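Local coordinates for protein putative tetR-family transcriptional regulator (Streptomyces coelicolor, PDB 3FIW) that probably binds regulatory DNA through a helix-turn-helix domain and acts as a dimeric TetR-family repressor of transcription, at residues A[109-114]-A[163-168]; A[82-87]-A[101-106]; A[50-55]-A[60-65]; A[42-47]-A[117-122]; A[94-99]-A[141-146]. All coordinates share one frame; numbering follows the deposited sequence.

Interaction 1. Residues A[109-114]-A[163-168]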
# COMPACT_ATOMS: atom_id res chain seq x y z
N ARG A 109 6.27 -11.56 3.99
CA ARG A 109 5.84 -12.92 4.19
C ARG A 109 4.63 -12.94 5.16
O ARG A 109 3.61 -13.61 4.92
CB ARG A 109 7.02 -13.76 4.72
CG ARG A 109 6.74 -15.25 5.00
CD ARG A 109 7.89 -15.92 5.82
NE ARG A 109 9.15 -15.73 5.12
CZ ARG A 109 10.22 -15.07 5.59
NH1 ARG A 109 10.23 -14.56 6.83
NH2 ARG A 109 11.30 -14.98 4.83
N THR A 110 4.71 -12.13 6.21
CA THR A 110 3.63 -12.08 7.20
C THR A 110 2.33 -11.61 6.56
O THR A 110 1.29 -12.26 6.79
CB THR A 110 4.02 -11.27 8.43
OG1 THR A 110 5.22 -11.84 8.98
CG2 THR A 110 2.96 -11.35 9.51
N LEU A 111 2.39 -10.58 5.71
CA LEU A 111 1.21 -9.96 5.17
C LEU A 111 0.59 -10.92 4.18
O LEU A 111 -0.64 -11.08 4.15
CB LEU A 111 1.54 -8.60 4.53
CG LEU A 111 1.98 -7.42 5.44
CD1 LEU A 111 2.31 -6.18 4.58
CD2 LEU A 111 0.89 -7.05 6.53
N LEU A 112 1.44 -11.62 3.42
CA LEU A 112 0.97 -12.59 2.42
C LEU A 112 0.40 -13.88 3.00
O LEU A 112 -0.26 -14.69 2.27
CB LEU A 112 2.09 -12.94 1.43
CG LEU A 112 2.49 -11.94 0.34
CD1 LEU A 112 3.81 -12.35 -0.30
CD2 LEU A 112 1.40 -11.83 -0.75
N ALA A 113 0.64 -14.10 4.29
CA ALA A 113 0.29 -15.36 4.96
C ALA A 113 -1.20 -15.57 5.17
O ALA A 113 -1.64 -16.67 5.46
CB ALA A 113 1.04 -15.47 6.30
N ARG A 114 -1.98 -14.51 5.07
CA ARG A 114 -3.45 -14.57 5.17
C ARG A 114 -3.98 -13.88 3.95
O ARG A 114 -3.41 -12.85 3.52
CB ARG A 114 -3.94 -13.79 6.40
CG ARG A 114 -3.59 -14.43 7.72
CD ARG A 114 -4.17 -15.84 7.83
NE ARG A 114 -3.82 -16.43 9.12
CZ ARG A 114 -4.36 -17.55 9.63
NH1 ARG A 114 -5.25 -18.24 8.93
NH2 ARG A 114 -3.97 -17.97 10.84
N GLY A 163 2.36 -1.41 0.02
CA GLY A 163 1.94 -1.12 -1.32
C GLY A 163 2.20 -2.27 -2.25
O GLY A 163 1.36 -2.59 -3.10
N CYS A 164 3.37 -2.92 -2.11
CA CYS A 164 3.65 -4.12 -2.94
C CYS A 164 2.63 -5.24 -2.74
O CYS A 164 2.06 -5.79 -3.74
CB CYS A 164 5.03 -4.67 -2.60
SG CYS A 164 6.40 -3.74 -3.27
N VAL A 165 2.43 -5.59 -1.46
CA VAL A 165 1.56 -6.72 -1.11
C VAL A 165 0.08 -6.44 -1.46
O VAL A 165 -0.60 -7.33 -1.91
CB VAL A 165 1.71 -7.23 0.35
CG1 VAL A 165 0.69 -8.35 0.64
CG2 VAL A 165 3.14 -7.80 0.62
N LEU A 166 -0.38 -5.22 -1.23
CA LEU A 166 -1.69 -4.82 -1.66
C LEU A 166 -1.89 -5.12 -3.12
O LEU A 166 -2.89 -5.72 -3.51
CB LEU A 166 -1.84 -3.31 -1.42
CG LEU A 166 -2.63 -2.54 -0.36
CD1 LEU A 166 -3.56 -3.35 0.56
CD2 LEU A 166 -1.78 -1.61 0.41
N GLU A 167 -0.93 -4.73 -3.97
CA GLU A 167 -1.03 -4.97 -5.40
C GLU A 167 -0.94 -6.50 -5.76
O GLU A 167 -1.69 -7.01 -6.57
CB GLU A 167 -0.01 -4.06 -6.14
CG GLU A 167 -0.64 -3.32 -7.36
CD GLU A 167 0.34 -2.43 -8.19
OE1 GLU A 167 0.21 -2.46 -9.45
OE2 GLU A 167 1.23 -1.72 -7.63
N GLU A 168 -0.05 -7.24 -5.11
CA GLU A 168 0.01 -8.69 -5.31
C GLU A 168 -1.30 -9.41 -4.96
O GLU A 168 -1.79 -10.28 -5.73
CB GLU A 168 1.21 -9.30 -4.58
CG GLU A 168 1.28 -10.83 -4.63
CD GLU A 168 2.66 -11.40 -4.22
OE1 GLU A 168 3.55 -10.64 -3.76
OE2 GLU A 168 2.85 -12.62 -4.32

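Interaction 2. Residues A[82-87]-A[101-106]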
# COMPACT_ATOMS: atom_id res chain seq x y z
N ALA A 82 1.75 -11.93 14.41
CA ALA A 82 2.48 -12.78 15.35
C ALA A 82 3.70 -13.41 14.69
O ALA A 82 4.76 -13.36 15.28
CB ALA A 82 1.58 -13.86 15.98
N PRO A 83 3.54 -13.99 13.46
CA PRO A 83 4.69 -14.59 12.75
C PRO A 83 5.87 -13.62 12.51
O PRO A 83 7.04 -13.99 12.63
CB PRO A 83 4.10 -15.08 11.41
CG PRO A 83 2.60 -15.18 11.65
CD PRO A 83 2.28 -14.12 12.70
N HIS A 84 5.59 -12.36 12.21
CA HIS A 84 6.66 -11.37 12.18
C HIS A 84 7.34 -11.19 13.55
O HIS A 84 8.57 -11.09 13.63
CB HIS A 84 6.18 -10.02 11.60
CG HIS A 84 7.30 -9.09 11.23
ND1 HIS A 84 7.38 -7.79 11.69
CD2 HIS A 84 8.41 -9.29 10.46
CE1 HIS A 84 8.49 -7.24 11.22
NE2 HIS A 84 9.12 -8.12 10.47
N ALA A 85 6.54 -11.15 14.63
CA ALA A 85 7.04 -10.99 15.99
C ALA A 85 7.76 -12.21 16.49
O ALA A 85 8.51 -12.16 17.46
CB ALA A 85 5.90 -10.65 16.94
N ALA A 86 7.51 -13.34 15.85
CA ALA A 86 8.20 -14.58 16.24
C ALA A 86 9.65 -14.65 15.74
O ALA A 86 10.37 -15.57 16.10
CB ALA A 86 7.42 -15.81 15.76
N GLU A 87 10.08 -13.72 14.88
CA GLU A 87 11.43 -13.79 14.31
C GLU A 87 12.49 -13.39 15.31
O GLU A 87 12.25 -12.51 16.13
CB GLU A 87 11.53 -12.88 13.09
CG GLU A 87 10.67 -13.35 11.96
CD GLU A 87 11.31 -14.45 11.20
OE1 GLU A 87 12.34 -14.19 10.56
OE2 GLU A 87 10.79 -15.58 11.22
N LEU A 101 17.35 -6.56 4.91
CA LEU A 101 16.59 -7.26 3.88
C LEU A 101 15.71 -8.33 4.49
O LEU A 101 14.54 -8.43 4.13
CB LEU A 101 17.57 -7.88 2.87
CG LEU A 101 18.45 -6.84 2.12
CD1 LEU A 101 19.44 -7.58 1.26
CD2 LEU A 101 17.63 -5.90 1.28
N ARG A 102 16.31 -9.16 5.34
CA ARG A 102 15.61 -10.25 6.03
C ARG A 102 14.35 -9.77 6.81
O ARG A 102 13.25 -10.37 6.68
CB ARG A 102 16.60 -11.02 6.91
CG ARG A 102 16.15 -12.42 7.34
CD ARG A 102 17.12 -13.13 8.31
NE ARG A 102 18.47 -12.83 7.89
CZ ARG A 102 19.41 -12.34 8.70
NH1 ARG A 102 19.13 -12.14 9.99
NH2 ARG A 102 20.63 -12.05 8.21
N ASN A 103 14.49 -8.68 7.56
CA ASN A 103 13.35 -8.05 8.28
C ASN A 103 12.14 -7.63 7.39
O ASN A 103 10.95 -7.88 7.71
CB ASN A 103 13.85 -6.85 9.04
CG ASN A 103 12.81 -6.31 9.95
OD1 ASN A 103 12.46 -6.95 10.94
ND2 ASN A 103 12.29 -5.15 9.62
N THR A 104 12.45 -7.01 6.26
CA THR A 104 11.42 -6.56 5.32
C THR A 104 10.80 -7.78 4.61
O THR A 104 9.56 -7.81 4.40
CB THR A 104 12.00 -5.61 4.23
OG1 THR A 104 12.71 -4.58 4.85
CG2 THR A 104 10.87 -4.94 3.40
N ARG A 105 11.65 -8.74 4.22
CA ARG A 105 11.16 -10.04 3.71
C ARG A 105 10.24 -10.73 4.71
O ARG A 105 9.22 -11.30 4.35
CB ARG A 105 12.29 -10.98 3.29
CG ARG A 105 13.11 -10.53 2.06
CD ARG A 105 14.39 -11.38 1.92
NE ARG A 105 15.14 -10.91 0.78
CZ ARG A 105 16.47 -10.82 0.68
NH1 ARG A 105 17.26 -11.17 1.68
NH2 ARG A 105 17.02 -10.35 -0.47
N SER A 106 10.57 -10.65 5.99
CA SER A 106 9.66 -11.20 7.00
C SER A 106 8.29 -10.52 7.00
O SER A 106 7.24 -11.18 7.08
CB SER A 106 10.27 -11.17 8.41
OG SER A 106 9.35 -11.76 9.33

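Interaction 3. Residues A[50-55]-A[60-65]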
# COMPACT_ATOMS: atom_id res chain seq x y z
N ARG A 50 -20.96 -14.94 10.00
CA ARG A 50 -20.30 -16.01 9.29
C ARG A 50 -19.28 -16.72 10.19
O ARG A 50 -19.17 -17.96 10.16
CB ARG A 50 -19.62 -15.42 8.05
CG ARG A 50 -19.77 -16.24 6.81
CD ARG A 50 -19.66 -15.33 5.63
NE ARG A 50 -19.98 -16.02 4.39
CZ ARG A 50 -20.08 -15.43 3.20
NH1 ARG A 50 -19.89 -14.12 3.09
NH2 ARG A 50 -20.38 -16.16 2.14
N LEU A 51 -18.57 -15.95 11.01
CA LEU A 51 -17.67 -16.50 12.00
C LEU A 51 -18.43 -17.36 13.02
O LEU A 51 -17.98 -18.47 13.35
CB LEU A 51 -16.87 -15.37 12.68
CG LEU A 51 -15.98 -15.63 13.90
CD1 LEU A 51 -14.86 -16.63 13.63
CD2 LEU A 51 -15.41 -14.32 14.36
N ALA A 52 -19.56 -16.85 13.52
CA ALA A 52 -20.39 -17.59 14.47
C ALA A 52 -20.69 -18.98 13.91
O ALA A 52 -20.53 -19.99 14.60
CB ALA A 52 -21.68 -16.86 14.75
N LYS A 53 -21.11 -19.01 12.66
CA LYS A 53 -21.53 -20.22 11.99
C LYS A 53 -20.36 -21.19 11.80
O LYS A 53 -20.51 -22.35 12.08
CB LYS A 53 -22.23 -19.83 10.68
CG LYS A 53 -22.01 -20.75 9.52
CD LYS A 53 -23.18 -21.69 9.32
CE LYS A 53 -23.09 -22.28 7.93
NZ LYS A 53 -22.49 -21.25 7.02
N ARG A 54 -19.20 -20.70 11.36
CA ARG A 54 -17.94 -21.49 11.35
C ARG A 54 -17.66 -22.15 12.70
O ARG A 54 -17.16 -23.27 12.75
CB ARG A 54 -16.71 -20.62 10.97
CG ARG A 54 -16.18 -20.76 9.51
CD ARG A 54 -17.27 -21.28 8.54
NE ARG A 54 -17.38 -20.60 7.24
CZ ARG A 54 -18.43 -19.84 6.85
NH1 ARG A 54 -19.45 -19.62 7.68
NH2 ARG A 54 -18.45 -19.28 5.63
N LEU A 55 -17.97 -21.43 13.78
CA LEU A 55 -17.70 -21.88 15.15
C LEU A 55 -18.80 -22.80 15.65
O LEU A 55 -18.60 -23.51 16.62
CB LEU A 55 -17.52 -20.68 16.10
CG LEU A 55 -16.26 -19.78 16.01
CD1 LEU A 55 -16.46 -18.54 16.81
CD2 LEU A 55 -15.05 -20.50 16.54
N PRO A 60 -25.01 -13.80 18.72
CA PRO A 60 -24.87 -12.91 19.89
C PRO A 60 -23.82 -13.35 20.92
O PRO A 60 -23.28 -12.51 21.63
CB PRO A 60 -26.26 -12.92 20.51
CG PRO A 60 -27.17 -13.21 19.33
CD PRO A 60 -26.42 -14.23 18.55
N SER A 61 -23.53 -14.64 21.02
CA SER A 61 -22.45 -15.09 21.89
C SER A 61 -21.06 -14.52 21.53
O SER A 61 -20.19 -14.50 22.38
CB SER A 61 -22.41 -16.62 21.96
OG SER A 61 -21.67 -17.12 20.87
N LEU A 62 -20.88 -14.06 20.29
CA LEU A 62 -19.64 -13.44 19.86
C LEU A 62 -19.53 -11.96 20.21
O LEU A 62 -18.42 -11.47 20.34
CB LEU A 62 -19.41 -13.61 18.35
CG LEU A 62 -19.17 -15.04 17.84
CD1 LEU A 62 -18.81 -14.98 16.36
CD2 LEU A 62 -18.11 -15.79 18.68
N TYR A 63 -20.67 -11.27 20.31
CA TYR A 63 -20.73 -9.92 20.88
C TYR A 63 -19.85 -9.72 22.14
O TYR A 63 -19.27 -8.67 22.34
CB TYR A 63 -22.22 -9.56 21.23
CG TYR A 63 -22.45 -8.17 21.79
CD1 TYR A 63 -22.24 -7.02 21.01
CD2 TYR A 63 -22.90 -7.99 23.10
CE1 TYR A 63 -22.43 -5.72 21.54
CE2 TYR A 63 -23.12 -6.70 23.63
CZ TYR A 63 -22.88 -5.59 22.86
OH TYR A 63 -23.09 -4.32 23.42
N TRP A 64 -19.77 -10.75 22.98
CA TRP A 64 -19.04 -10.70 24.24
C TRP A 64 -17.53 -10.67 24.07
O TRP A 64 -16.79 -10.23 24.98
CB TRP A 64 -19.50 -11.89 25.11
CG TRP A 64 -21.01 -11.80 25.31
CD1 TRP A 64 -21.97 -12.64 24.80
CD2 TRP A 64 -21.71 -10.75 25.99
NE1 TRP A 64 -23.23 -12.19 25.17
CE2 TRP A 64 -23.09 -11.04 25.90
CE3 TRP A 64 -21.30 -9.60 26.66
CZ2 TRP A 64 -24.05 -10.20 26.46
CZ3 TRP A 64 -22.26 -8.80 27.24
CH2 TRP A 64 -23.61 -9.08 27.13
N TYR A 65 -17.10 -11.15 22.90
CA TYR A 65 -15.71 -11.01 22.42
C TYR A 65 -15.44 -9.71 21.65
O TYR A 65 -14.41 -9.06 21.84
CB TYR A 65 -15.33 -12.19 21.52
CG TYR A 65 -15.34 -13.49 22.27
CD1 TYR A 65 -14.31 -13.81 23.15
CD2 TYR A 65 -16.42 -14.35 22.17
CE1 TYR A 65 -14.34 -15.00 23.87
CE2 TYR A 65 -16.46 -15.49 22.85
CZ TYR A 65 -15.42 -15.82 23.69
OH TYR A 65 -15.50 -16.97 24.39

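Interaction 4. Residues A[42-47]-A[117-122]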
# COMPACT_ATOMS: atom_id res chain seq x y z
N GLY A 42 -12.28 -14.23 2.02
CA GLY A 42 -11.78 -12.90 1.66
C GLY A 42 -12.21 -11.94 2.73
O GLY A 42 -13.18 -12.23 3.47
N LEU A 43 -11.51 -10.81 2.84
CA LEU A 43 -11.88 -9.77 3.81
C LEU A 43 -13.33 -9.28 3.63
O LEU A 43 -14.02 -9.00 4.61
CB LEU A 43 -10.90 -8.59 3.75
CG LEU A 43 -10.89 -7.43 4.76
CD1 LEU A 43 -10.69 -7.91 6.22
CD2 LEU A 43 -9.84 -6.40 4.42
N ASP A 44 -13.76 -9.15 2.38
CA ASP A 44 -15.10 -8.68 2.05
C ASP A 44 -16.16 -9.63 2.54
O ASP A 44 -17.28 -9.18 2.81
CB ASP A 44 -15.24 -8.46 0.55
CG ASP A 44 -14.60 -7.14 0.07
OD1 ASP A 44 -14.14 -6.32 0.90
OD2 ASP A 44 -14.59 -6.93 -1.16
N GLY A 45 -15.82 -10.92 2.66
CA GLY A 45 -16.71 -11.91 3.33
C GLY A 45 -16.66 -12.13 4.86
O GLY A 45 -17.36 -13.00 5.40
N VAL A 46 -15.85 -11.37 5.58
CA VAL A 46 -15.71 -11.57 7.02
C VAL A 46 -16.87 -10.83 7.71
O VAL A 46 -17.08 -9.63 7.47
CB VAL A 46 -14.31 -11.13 7.55
CG1 VAL A 46 -14.18 -11.30 9.05
CG2 VAL A 46 -13.22 -11.92 6.87
N SER A 47 -17.65 -11.57 8.51
CA SER A 47 -18.72 -11.01 9.32
C SER A 47 -18.82 -11.84 10.58
O SER A 47 -18.35 -12.99 10.63
CB SER A 47 -20.08 -11.02 8.61
OG SER A 47 -20.42 -12.33 8.23
N GLY A 117 -4.42 -10.13 3.37
CA GLY A 117 -3.52 -9.79 4.48
C GLY A 117 -3.18 -8.32 4.58
O GLY A 117 -3.27 -7.75 5.67
N ALA A 118 -2.80 -7.69 3.46
CA ALA A 118 -2.37 -6.27 3.53
C ALA A 118 -3.51 -5.26 3.70
O ALA A 118 -3.34 -4.28 4.41
CB ALA A 118 -1.39 -5.89 2.40
N ARG A 119 -4.68 -5.52 3.12
CA ARG A 119 -5.90 -4.73 3.38
C ARG A 119 -6.36 -4.84 4.82
O ARG A 119 -6.84 -3.86 5.41
CB ARG A 119 -7.07 -5.13 2.44
CG ARG A 119 -6.91 -4.69 0.99
CD ARG A 119 -8.04 -5.25 0.15
NE ARG A 119 -9.32 -4.96 0.78
CZ ARG A 119 -10.46 -5.63 0.59
NH1 ARG A 119 -11.53 -5.24 1.24
NH2 ARG A 119 -10.55 -6.65 -0.26
N LEU A 120 -6.21 -6.03 5.38
CA LEU A 120 -6.49 -6.22 6.79
C LEU A 120 -5.57 -5.35 7.64
O LEU A 120 -6.03 -4.65 8.55
CB LEU A 120 -6.35 -7.70 7.19
CG LEU A 120 -6.67 -8.08 8.64
CD1 LEU A 120 -8.16 -8.04 8.95
CD2 LEU A 120 -6.05 -9.46 8.95
N HIS A 121 -4.27 -5.40 7.35
CA HIS A 121 -3.30 -4.58 8.07
C HIS A 121 -3.58 -3.09 7.96
O HIS A 121 -3.79 -2.39 8.98
CB HIS A 121 -1.92 -4.87 7.51
CG HIS A 121 -0.80 -4.37 8.36
ND1 HIS A 121 -0.03 -3.27 8.01
CD2 HIS A 121 -0.28 -4.83 9.52
CE1 HIS A 121 0.92 -3.09 8.91
NE2 HIS A 121 0.79 -4.03 9.84
N ALA A 122 -3.62 -2.61 6.72
CA ALA A 122 -3.86 -1.18 6.42
C ALA A 122 -5.17 -0.67 7.04
O ALA A 122 -5.22 0.45 7.57
CB ALA A 122 -3.83 -0.91 4.91

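Interaction 5. Residues A[94-99]-A[141-146]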
# COMPACT_ATOMS: atom_id res chain seq x y z
N GLU A 94 26.12 -9.14 13.74
CA GLU A 94 25.60 -9.66 12.48
C GLU A 94 25.50 -8.56 11.47
O GLU A 94 25.47 -7.37 11.83
CB GLU A 94 24.34 -10.53 12.59
CG GLU A 94 23.07 -9.81 12.82
CD GLU A 94 21.89 -10.75 12.86
OE1 GLU A 94 21.33 -11.06 11.78
OE2 GLU A 94 21.53 -11.18 13.97
N ASP A 95 25.54 -8.97 10.20
CA ASP A 95 25.54 -8.08 9.06
C ASP A 95 24.19 -7.34 9.07
O ASP A 95 23.13 -7.95 8.90
CB ASP A 95 25.74 -8.90 7.77
CG ASP A 95 25.52 -8.09 6.52
OD1 ASP A 95 25.84 -6.88 6.55
OD2 ASP A 95 25.01 -8.65 5.51
N TRP A 96 24.26 -6.02 9.31
CA TRP A 96 23.07 -5.21 9.47
C TRP A 96 22.35 -5.17 8.14
O TRP A 96 21.17 -4.92 8.12
CB TRP A 96 23.40 -3.77 9.88
CG TRP A 96 23.92 -2.89 8.73
CD1 TRP A 96 25.24 -2.57 8.48
CD2 TRP A 96 23.14 -2.29 7.68
NE1 TRP A 96 25.31 -1.80 7.37
CE2 TRP A 96 24.05 -1.61 6.84
CE3 TRP A 96 21.76 -2.26 7.35
CZ2 TRP A 96 23.63 -0.90 5.69
CZ3 TRP A 96 21.33 -1.56 6.21
CH2 TRP A 96 22.28 -0.88 5.39
N HIS A 97 23.09 -5.36 7.05
CA HIS A 97 22.62 -5.20 5.68
C HIS A 97 21.70 -6.36 5.29
O HIS A 97 20.60 -6.12 4.84
CB HIS A 97 23.80 -5.05 4.70
CG HIS A 97 23.42 -4.65 3.31
ND1 HIS A 97 22.24 -5.05 2.71
CD2 HIS A 97 24.10 -3.94 2.37
CE1 HIS A 97 22.20 -4.57 1.47
NE2 HIS A 97 23.30 -3.88 1.25
N GLY A 98 22.18 -7.58 5.47
CA GLY A 98 21.42 -8.81 5.29
C GLY A 98 20.23 -8.93 6.23
O GLY A 98 19.18 -9.42 5.82
N TRP A 99 20.39 -8.52 7.49
CA TRP A 99 19.30 -8.48 8.43
C TRP A 99 18.22 -7.51 7.95
O TRP A 99 17.03 -7.83 7.94
CB TRP A 99 19.73 -8.05 9.82
CG TRP A 99 18.50 -7.85 10.72
CD1 TRP A 99 17.87 -8.81 11.47
CD2 TRP A 99 17.73 -6.64 10.90
NE1 TRP A 99 16.77 -8.27 12.11
CE2 TRP A 99 16.68 -6.94 11.81
CE3 TRP A 99 17.86 -5.33 10.42
CZ2 TRP A 99 15.76 -5.98 12.21
CZ3 TRP A 99 16.94 -4.38 10.83
CH2 TRP A 99 15.90 -4.70 11.71
N VAL A 141 21.71 1.33 14.56
CA VAL A 141 22.58 2.41 15.06
C VAL A 141 23.95 1.85 15.50
O VAL A 141 24.98 2.40 15.12
CB VAL A 141 21.93 3.20 16.20
CG1 VAL A 141 22.92 4.25 16.84
CG2 VAL A 141 20.60 3.84 15.76
N ALA A 142 23.96 0.78 16.30
CA ALA A 142 25.22 0.16 16.70
C ALA A 142 26.01 -0.45 15.53
O ALA A 142 27.19 -0.71 15.65
CB ALA A 142 25.03 -0.84 17.85
N SER A 143 25.36 -0.65 14.38
CA SER A 143 26.03 -1.16 13.19
C SER A 143 26.62 -0.02 12.36
O SER A 143 27.28 -0.25 11.35
CB SER A 143 25.06 -2.01 12.34
OG SER A 143 24.47 -3.02 13.15
N GLY A 144 26.38 1.21 12.78
CA GLY A 144 26.93 2.34 12.06
C GLY A 144 25.96 3.04 11.13
O GLY A 144 26.34 4.04 10.52
N VAL A 145 24.73 2.53 10.97
CA VAL A 145 23.68 3.28 10.28
C VAL A 145 23.25 4.52 11.11
O VAL A 145 22.83 4.38 12.26
CB VAL A 145 22.40 2.38 9.94
CG1 VAL A 145 21.41 3.16 9.08
CG2 VAL A 145 22.79 1.04 9.28
N PRO A 146 23.37 5.74 10.54
CA PRO A 146 22.97 6.94 11.28
C PRO A 146 21.48 6.87 11.60
O PRO A 146 20.70 6.46 10.75
CB PRO A 146 23.24 8.06 10.27
CG PRO A 146 24.28 7.48 9.35
CD PRO A 146 23.87 6.06 9.20

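Interaction 1. Residues A[109-114]-A[163-168]
L111 and L112, near the C-terminal end of helix 96-112, pack against V165 and E168 of helix 147-170, joining two helices of the all-helical C-terminal domain of a TetR-family regulator. The apolar part centres on one methyl of V165. Its CG1 is held anti to the backbone N (chi1 176°), where it reaches the other helix and touches L112 CD2 at 3.8 Å and L111 CB at 4.0 Å. L112 and V165 cross obliquely, with their CA atoms 6.9 Å apart, and V165 also rests on A118 of helix 117-123. The second kind of contact is mixed, apolar against charged. E168 has an extended chain that crosses L112 at about a right angle, so that its CD lies 3.7 Å from L112 CD2. No hydrogen bond links the two segments; the polar partner of E168 OE1 is R108, which forms a salt bridge to it from helix 96-112 itself. With an alanine in place of this glutamate, R108 would probably lose its carboxylate mate and a gap would open beside the L112 methyls. The residues between V165 and E168 face the dimer interface: L166 meets L166 of the second subunit, and E167 forms a salt bridge to R159 of that subunit. At the E168 carboxylate, both leucine branches lie close, L112 CD1 and CD2 each 3.9 Å from E168 OE1.

Interaction 2. Residues A[82-87]-A[101-106]
H84 and S106 bring their CA atoms to within 6.0 Å where the short helix 82-85 comes up beside helix 96-112. The imidazole of H84 supplies the polar bridge. Its CG is anti to the backbone N (chi1 -165°), which carries the imidazole out to the neighbouring helix, with the backbone carbonyl of N103 near the ring plane at the edge. H84 NE2 donates to N103 O over 3.3 Å, a weak bond bent to 141° at the hydrogen. S106 CB lies in the plane of the imidazole, at its CD2 edge. The N103 amide is turned 50° from the ring; N103 OD1 stays 3.6 Å from H84 NE2 without bonding to it and is instead hydrogen-bonded by K136. From the loop after helix 82-85, E87 bends at its second torsion and sets its CG 3.3 Å from S106 OG. A leucine in place of H84 has no N-H to offer, and the N103 carbonyl would probably be left without this link to helix 82-85. The E87 backbone O is tied separately to R132. The single turn of helix 82-85 meets helix 96-112 at S106 and N103, while T104 on that helix packs on A157 and T161 of helix 147-170, and R105 and L101 reach the second subunit.

Interaction 3. Residues A[50-55]-A[60-65]
L62 pushes its branched end into the side of helix 48-55, over the backbone at A52 and between L51 and L55. With CG anti to the carbonyl carbon (chi1 -66°), the branch reaches helix 48-55, where its two methyls part. L62 CD1 takes the near turn, 3.5 Å from A52 N, and also touches A52 CB. The same methyl, L62 CD1, lies 3.8 Å from L51 CG. L62 CD2 takes the later turn, meeting L55 CD1 at 3.7 Å. No hydrogen bond crosses; the contact is apolar packing. L51, A52 and L55 present one face of their helix, and L62 packs against that face. The two segments lie within the predicted helix-turn-helix motif, in which helix 48-55 comes first and the short, weakly bonded helix 60-63 would be the recognition helix. Burying L62 leaves Y63 and W64 exposed, an orientation consistent with the DNA-facing role of this segment in TetR relatives. Behind the contact stands helix 27-41, which completes the three-helix DNA-binding domain: L51 and L55 pack on its V30, L55 also touches E33, and R54 lies against L37.

Interaction 4. Residues A[42-47]-A[117-122]
The seam between the DNA-binding domain and the C-terminal domain passes through this contact, where L43 and D44, in the loop leading to the helix-turn-helix, meet R119 and L120 of helix 117-123. The charged part is a salt bridge made by one nearly straight hydrogen bond. R119 NH1 donates to D44 OD1 at 2.8 Å, with an N-H...O angle of 170°. The oxygen lies in the guanidinium plane but is itself approached from above its carboxylate, and the two flat groups are turned 64° apart. The bridge is therefore single rather than bidentate: D44 OD2 remains 4.1 Å from R119 NH2. L43 lies under this pair. R119 bends at its third torsion (50°), folding its end back so that L43 CD2 comes over one guanidinium face, 4.0 Å from R119 CZ; the same methyl touches R119 CB at 3.6 Å. The other leucine branch turns inward, L43 CD1 meeting L120 CD1 at 3.7 Å among L38 of helix 27-41 and L73 of helix 69-79. D116 holds the L43 backbone N. An ion pair at the surface thus borders a leucine contact that runs inward to the buried L120. In TetR itself this kind of domain contact takes part in passing ligand binding on to the DNA-binding domain; a similar role here is possible but not established.

Interaction 5. Residues A[94-99]-A[141-146]
With chi1 at 77°, W96 CG sits between its own backbone N and carbonyl carbon, turning the indole from the start of helix 96-112 toward V145; V145 CG2, anti to its carbonyl carbon, lies over the ring face. The result is a CH-pi contact joining the N-terminus of one helix to the loop that follows the Schellman turn ending helix 130-142 in the TetR-type C-terminal domain. V145 CG2 stands 3.8 Å from the centroid of the W96 six-membered ring, 15° off its normal. S143 packs at the base of the side chain, its CB 3.5 Å from W96 CB, while its OG bonds back to F139 O. Both ends are shaped by capping: G144 takes positive phi after helix 130-142, and D95 N-caps helix 96-112 with weak bonds to the H97 and G98 amides. V208 of the second subunit packs on both W96 and V145. The opposite indole face is occupied too, by H97 CB, 4.0 Å above the plane of the W96 ring.

In the fold
Interactions 1, 2 and 5 follow one another along helix 96-112, and all three lie near the second subunit; interactions 2 and 5 are joined by the salt bridge between R102 and E94. Interactions 1 and 4 touch through helix 117-123, where L166 and V165 meet A118 and R119. Interaction 3 is the most fully buried and purely apolar, yet lies far out, about 46 Å centre to centre from interaction 5 on the opposite side of the chain's centre. The other four are partly buried and differ in chemistry: a leucine against a glutamate carboxylate, a weak histidine-carbonyl bond, a salt bridge at the surface over leucines, and a methyl on an indole.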